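Local coordinates for protein Rho guanine nucleotide exchange factor 11 (Homo sapiens, PDB 5JHH) that probably activates Rho-family GTPases by promoting exchange of GDP for GTP through its paired DH and PH domains, at residues L291-H296 / S311-L316; N317-R322 / F331-T336. All blocks are in the same frame, centred on the assembly; numbering follows the deposited sequence.

How the contacts relate
Both contacts belong to the PH domain and follow one another along the chain without nesting or crossing. From the N-terminal side, the chain leaves strand 290-292, passes through a loop of which residues 297-308 are not modelled, consistent with disorder, and returns at S311, where contact 1 closes the loop. Strand 313-315 passes through a short turn at 316-318 into strand 319-323, and contact 2 closes the much shorter connection to strand 330-335. Their centres lie about 14 Å apart, and side chains bridge the gap: L314 CD2 packs 3.9 Å from C335 SG, with I333 also beside L314. Strand 313-315, which pairs with strand 280-287, thereby packs on the hairpin of contact 2.

Contact 1: L291-H296 / S311-L316; sequences LLLKCH and SPVLKL
P312 meets L293 and the K294 peptide with one side of its ring. Its CB sits 3.9 Å from L293 CD1, the two side chains crossing at about a right angle, and the same CB lies 3.6 Å from K294 O, an apolar carbon set against a carbonyl oxygen. L293 reaches across because its CG stands anti to the backbone N (chi1 -154°), after which chi2 swings CD1 toward the opposing chain. That methyl serves two neighbours, since CD1 is also 4.2 Å from V313 CG2. Farther along, C295 SG approaches the other part of the proline ring, 4.2 Å from P312 CD, so that L293, K294 and C295 all border P312.

No hydrogen bond passes between 291-296 and 311-316, although the CA atoms of C295 and S311 come within 5.2 Å. In the PH-domain fold, strands 290-292 and 313-315 both pair antiparallel with strand 280-287, and the chain between them runs through a long loop, partly not modelled. The contact is an apolar junction where the two ends of that loop come back together, with H296 and F310 joined by a backbone hydrogen bond close to the gap.

Behind the proline, S311 OG donates to V313 O at 3.0 Å, arriving in the carbonyl plane on a lone pair with a C=O...OG angle of 129°, and this bond spans the bend at P312. S311 O in turn accepts a hydrogen bond from Y345 OH. On the other side, the L293 backbone bonds to D229, just beyond helix 189-227, while its side chain packs on L284 and L247; V313 rests against F244.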
loop_
_atom_site.group_PDB
_atom_site.type_symbol
_atom_site.label_atom_id
_atom_site.label_comp_id
_atom_site.label_asym_id
_atom_site.label_seq_id
_atom_site.Cartn_x
_atom_site.Cartn_y
_atom_site.Cartn_z
ATOM N N LEU A 291 15.921 -23.265 6.379
ATOM C CA LEU A 291 14.504 -23.540 6.632
ATOM C C LEU A 291 14.366 -25.041 6.653
ATOM O O LEU A 291 14.474 -25.713 5.612
ATOM C CB LEU A 291 13.587 -22.955 5.533
ATOM C CG LEU A 291 13.639 -21.436 5.366
ATOM C CD1 LEU A 291 12.917 -20.986 4.106
ATOM C CD2 LEU A 291 13.107 -20.723 6.593
ATOM N N LEU A 292 14.144 -25.557 7.855
ATOM C CA LEU A 292 14.205 -26.973 8.091
ATOM C C LEU A 292 12.841 -27.574 8.002
ATOM O O LEU A 292 11.952 -27.257 8.810
ATOM C CB LEU A 292 14.736 -27.247 9.486
ATOM C CG LEU A 292 16.184 -26.883 9.751
ATOM C CD1 LEU A 292 16.553 -27.525 11.084
ATOM C CD2 LEU A 292 17.108 -27.339 8.618
ATOM N N LEU A 293 12.692 -28.471 7.040
ATOM C CA LEU A 293 11.517 -29.306 6.971
ATOM C C LEU A 293 11.839 -30.594 7.740
ATOM O O LEU A 293 12.775 -31.326 7.362
ATOM C CB LEU A 293 11.207 -29.580 5.506
ATOM C CG LEU A 293 9.772 -29.893 5.118
ATOM C CD1 LEU A 293 8.812 -28.879 5.703
ATOM C CD2 LEU A 293 9.631 -29.953 3.601
ATOM N N LYS A 294 11.095 -30.840 8.828
ATOM C CA LYS A 294 11.475 -31.820 9.855
ATOM C C LYS A 294 10.292 -32.297 10.705
ATOM O O LYS A 294 9.500 -31.465 11.185
ATOM C CB LYS A 294 12.485 -31.169 10.803
ATOM C CG LYS A 294 13.617 -32.076 11.263
ATOM C CD LYS A 294 14.487 -31.383 12.305
ATOM C CE LYS A 294 13.688 -31.039 13.554
ATOM N NZ LYS A 294 14.570 -30.756 14.717
ATOM N N CYS A 295 10.230 -33.612 10.960
ATOM C CA CYS A 295 9.191 -34.217 11.826
ATOM C C CYS A 295 9.297 -33.829 13.323
ATOM O O CYS A 295 10.346 -33.399 13.785
ATOM C CB CYS A 295 9.174 -35.741 11.670
ATOM S SG CYS A 295 8.183 -36.349 10.278
ATOM N N HIS A 296 8.179 -33.926 14.046
ATOM C CA HIS A 296 8.083 -33.557 15.474
ATOM C C HIS A 296 8.562 -32.121 15.776
ATOM O O HIS A 296 8.661 -31.264 14.889
ATOM C CB HIS A 296 8.857 -34.570 16.334
ATOM C CG HIS A 296 8.213 -34.870 17.657
ATOM N ND1 HIS A 296 7.936 -33.890 18.586
ATOM C CD2 HIS A 296 7.817 -36.039 18.215
ATOM C CE1 HIS A 296 7.382 -34.438 19.652
ATOM N NE2 HIS A 296 7.296 -35.742 19.452
ATOM N N SER A 311 3.902 -34.836 11.181
ATOM C CA SER A 311 4.349 -34.408 9.834
ATOM C C SER A 311 4.423 -32.868 9.737
ATOM O O SER A 311 3.596 -32.162 10.333
ATOM C CB SER A 311 3.424 -34.930 8.724
ATOM O OG SER A 311 3.798 -34.423 7.435
ATOM N N PRO A 312 5.407 -32.355 8.972
ATOM C CA PRO A 312 5.617 -30.914 8.808
ATOM C C PRO A 312 4.863 -30.332 7.606
ATOM O O PRO A 312 4.800 -29.114 7.449
ATOM C CB PRO A 312 7.132 -30.809 8.598
ATOM C CG PRO A 312 7.544 -32.133 8.026
ATOM C CD PRO A 312 6.421 -33.126 8.218
ATOM N N VAL A 313 4.280 -31.208 6.795
ATOM C CA VAL A 313 3.493 -30.813 5.652
ATOM C C VAL A 313 2.086 -31.352 5.814
ATOM O O VAL A 313 1.892 -32.504 6.177
ATOM C CB VAL A 313 4.072 -31.396 4.374
ATOM C CG1 VAL A 313 3.221 -31.008 3.176
ATOM C CG2 VAL A 313 5.491 -30.923 4.194
ATOM N N LEU A 314 1.104 -30.516 5.529
ATOM C CA LEU A 314 -0.307 -30.914 5.570
ATOM C C LEU A 314 -0.922 -30.670 4.216
ATOM O O LEU A 314 -0.636 -29.670 3.594
ATOM C CB LEU A 314 -1.044 -30.105 6.652
ATOM C CG LEU A 314 -0.451 -30.349 8.049
ATOM C CD1 LEU A 314 -1.105 -29.531 9.143
ATOM C CD2 LEU A 314 -0.555 -31.833 8.380
ATOM N N LYS A 315 -1.751 -31.601 3.763
ATOM C CA LYS A 315 -2.518 -31.438 2.547
ATOM C C LYS A 315 -3.850 -30.794 2.876
ATOM O O LYS A 315 -4.629 -31.292 3.695
ATOM C CB LYS A 315 -2.723 -32.776 1.860
ATOM C CG LYS A 315 -1.426 -33.481 1.496
ATOM C CD LYS A 315 -1.658 -34.356 0.269
ATOM C CE LYS A 315 -0.518 -35.331 0.003
ATOM N NZ LYS A 315 -0.782 -36.668 0.600
ATOM N N LEU A 316 -4.108 -29.677 2.213
ATOM C CA LEU A 316 -5.246 -28.854 2.512
ATOM C C LEU A 316 -6.538 -29.533 2.157
ATOM O O LEU A 316 -7.574 -29.137 2.653
ATOM C CB LEU A 316 -5.131 -27.522 1.778
ATOM C CG LEU A 316 -3.984 -26.589 2.213
ATOM C CD1 LEU A 316 -3.943 -25.391 1.305
ATOM C CD2 LEU A 316 -4.116 -26.134 3.657
#

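Contact 2: N317-R322 / F331-T336; sequences NAVLIR and FFIICT
A318 O and T336 N start the pairing with a 2.9 Å hydrogen bond in which the N-H stands well above the carbonyl plane, 50° out of it. Beyond it the strands are regular: L320 with I334 and R322 with F332 are antiparallel hydrogen-bonded pairs, each bonded in both directions, and F332 N to R322 O is short and nearly straight (2.7 Å, 172°). V319-C335 and I321-I333 are the intervening non-hydrogen-bonded pairs, where CA-H groups face carbonyl oxygens, as V319 CA does I334 O at 3.2 Å.

Apolar packing accompanies the pairing. I333 branches between two partners: CG2 sits 3.7 Å from V319 CB, and CG1 is 3.9 Å from I321 CD1, which turns back toward it through chi2 of -62°. I321 and I333 run side by side. At the end of the strand, T336 CG2 touches L320 CG at 3.6 Å, crossing at about a right angle a side chain on the face shared with I334.

This is a beta hairpin of the PH domain. V319 packs on V366, I321 on M359, and F331 on both M359 and L362 of the C-terminal helix 352-368, while F331 and I333 bond through their backbones to L347 and Y345 of strand 345-348.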
loop_
_atom_site.group_PDB
_atom_site.type_symbol
_atom_site.label_atom_id
_atom_site.label_comp_id
_atom_site.label_asym_id
_atom_site.label_seq_id
_atom_site.Cartn_x
_atom_site.Cartn_y
_atom_site.Cartn_z
ATOM N N ASN A 317 -6.500 -30.558 1.318
ATOM C CA ASN A 317 -7.732 -31.290 0.999
ATOM C C ASN A 317 -8.120 -32.337 2.041
ATOM O O ASN A 317 -9.176 -32.961 1.925
ATOM C CB ASN A 317 -7.614 -31.978 -0.363
ATOM C CG ASN A 317 -6.463 -32.935 -0.425
ATOM O OD1 ASN A 317 -5.878 -33.293 0.589
ATOM N ND2 ASN A 317 -6.107 -33.326 -1.616
ATOM N N ALA A 318 -7.261 -32.501 3.046
ATOM C CA ALA A 318 -7.392 -33.514 4.088
ATOM C C ALA A 318 -7.289 -32.882 5.481
ATOM O O ALA A 318 -6.691 -33.470 6.405
ATOM C CB ALA A 318 -6.297 -34.565 3.914
ATOM N N VAL A 319 -7.811 -31.661 5.624
ATOM C CA VAL A 319 -7.852 -31.030 6.926
ATOM C C VAL A 319 -9.082 -30.188 7.119
ATOM O O VAL A 319 -9.754 -29.783 6.165
ATOM C CB VAL A 319 -6.629 -30.137 7.271
ATOM C CG1 VAL A 319 -5.293 -30.844 7.090
ATOM C CG2 VAL A 319 -6.647 -28.861 6.466
ATOM N N LEU A 320 -9.344 -29.930 8.395
ATOM C CA LEU A 320 -10.377 -29.003 8.843
ATOM C C LEU A 320 -9.753 -27.940 9.748
ATOM O O LEU A 320 -8.742 -28.188 10.409
ATOM C CB LEU A 320 -11.452 -29.749 9.639
ATOM C CG LEU A 320 -12.148 -30.893 8.902
ATOM C CD1 LEU A 320 -13.180 -31.505 9.841
ATOM C CD2 LEU A 320 -12.794 -30.447 7.594
ATOM N N ILE A 321 -10.395 -26.782 9.823
ATOM C CA ILE A 321 -9.842 -25.634 10.515
ATOM C C ILE A 321 -10.817 -25.249 11.615
ATOM O O ILE A 321 -11.994 -25.069 11.352
ATOM C CB ILE A 321 -9.702 -24.434 9.538
ATOM C CG1 ILE A 321 -8.906 -24.828 8.285
ATOM C CG2 ILE A 321 -9.077 -23.226 10.227
ATOM C CD1 ILE A 321 -7.477 -25.263 8.545
ATOM N N ARG A 322 -10.356 -25.123 12.853
ATOM C CA ARG A 322 -11.293 -24.740 13.893
ATOM C C ARG A 322 -10.747 -23.668 14.843
ATOM O O ARG A 322 -9.603 -23.707 15.245
ATOM C CB ARG A 322 -11.761 -25.966 14.666
ATOM C CG ARG A 322 -12.974 -25.725 15.584
ATOM C CD ARG A 322 -13.289 -27.017 16.312
ATOM N NE ARG A 322 -14.234 -26.919 17.410
ATOM C CZ ARG A 322 -15.554 -27.074 17.309
ATOM N NH1 ARG A 322 -16.140 -27.252 16.129
ATOM N NH2 ARG A 322 -16.299 -27.033 18.400
ATOM N N PHE A 331 -5.756 -21.385 16.770
ATOM C CA PHE A 331 -6.658 -22.170 15.931
ATOM C C PHE A 331 -6.116 -23.586 15.764
ATOM O O PHE A 331 -4.925 -23.814 15.947
ATOM C CB PHE A 331 -6.839 -21.507 14.562
ATOM C CG PHE A 331 -5.560 -21.375 13.767
ATOM C CD1 PHE A 331 -4.770 -20.241 13.887
ATOM C CD2 PHE A 331 -5.165 -22.363 12.891
ATOM C CE1 PHE A 331 -3.604 -20.107 13.150
ATOM C CE2 PHE A 331 -4.011 -22.225 12.159
ATOM C CZ PHE A 331 -3.224 -21.104 12.291
ATOM N N PHE A 332 -7.010 -24.519 15.426
ATOM C CA PHE A 332 -6.678 -25.943 15.270
ATOM C C PHE A 332 -6.705 -26.348 13.803
ATOM O O PHE A 332 -7.569 -25.926 13.027
ATOM C CB PHE A 332 -7.706 -26.829 15.987
ATOM C CG PHE A 332 -7.776 -26.637 17.493
ATOM C CD1 PHE A 332 -6.639 -26.572 18.268
ATOM C CD2 PHE A 332 -8.993 -26.569 18.128
ATOM C CE1 PHE A 332 -6.724 -26.418 19.637
ATOM C CE2 PHE A 332 -9.090 -26.448 19.519
ATOM C CZ PHE A 332 -7.955 -26.365 20.269
ATOM N N ILE A 333 -5.780 -27.213 13.446
ATOM C CA ILE A 333 -5.882 -27.921 12.214
ATOM C C ILE A 333 -6.013 -29.409 12.508
ATOM O O ILE A 333 -5.173 -30.011 13.185
ATOM C CB ILE A 333 -4.682 -27.655 11.321
ATOM C CG1 ILE A 333 -4.586 -26.144 11.067
ATOM C CG2 ILE A 333 -4.812 -28.451 10.024
ATOM C CD1 ILE A 333 -3.317 -25.721 10.366
ATOM N N ILE A 334 -7.081 -29.985 11.967
ATOM C CA ILE A 334 -7.474 -31.346 12.238
ATOM C C ILE A 334 -7.336 -32.156 10.964
ATOM O O ILE A 334 -8.041 -31.899 9.996
ATOM C CB ILE A 334 -8.922 -31.361 12.698
ATOM C CG1 ILE A 334 -9.097 -30.363 13.849
ATOM C CG2 ILE A 334 -9.339 -32.777 13.060
ATOM C CD1 ILE A 334 -10.464 -30.374 14.491
ATOM N N CYS A 335 -6.417 -33.118 10.965
ATOM C CA CYS A 335 -6.151 -33.937 9.787
ATOM C C CYS A 335 -7.220 -34.995 9.696
ATOM O O CYS A 335 -7.540 -35.634 10.696
ATOM C CB CYS A 335 -4.794 -34.610 9.905
ATOM S SG CYS A 335 -3.444 -33.499 10.370
ATOM N N THR A 336 -7.767 -35.180 8.506
ATOM C CA THR A 336 -8.970 -35.980 8.347
ATOM C C THR A 336 -8.737 -37.318 7.676
ATOM O O THR A 336 -9.673 -38.109 7.535
ATOM C CB THR A 336 -10.000 -35.215 7.527
ATOM O OG1 THR A 336 -9.441 -34.878 6.246
ATOM C CG2 THR A 336 -10.381 -33.961 8.250
#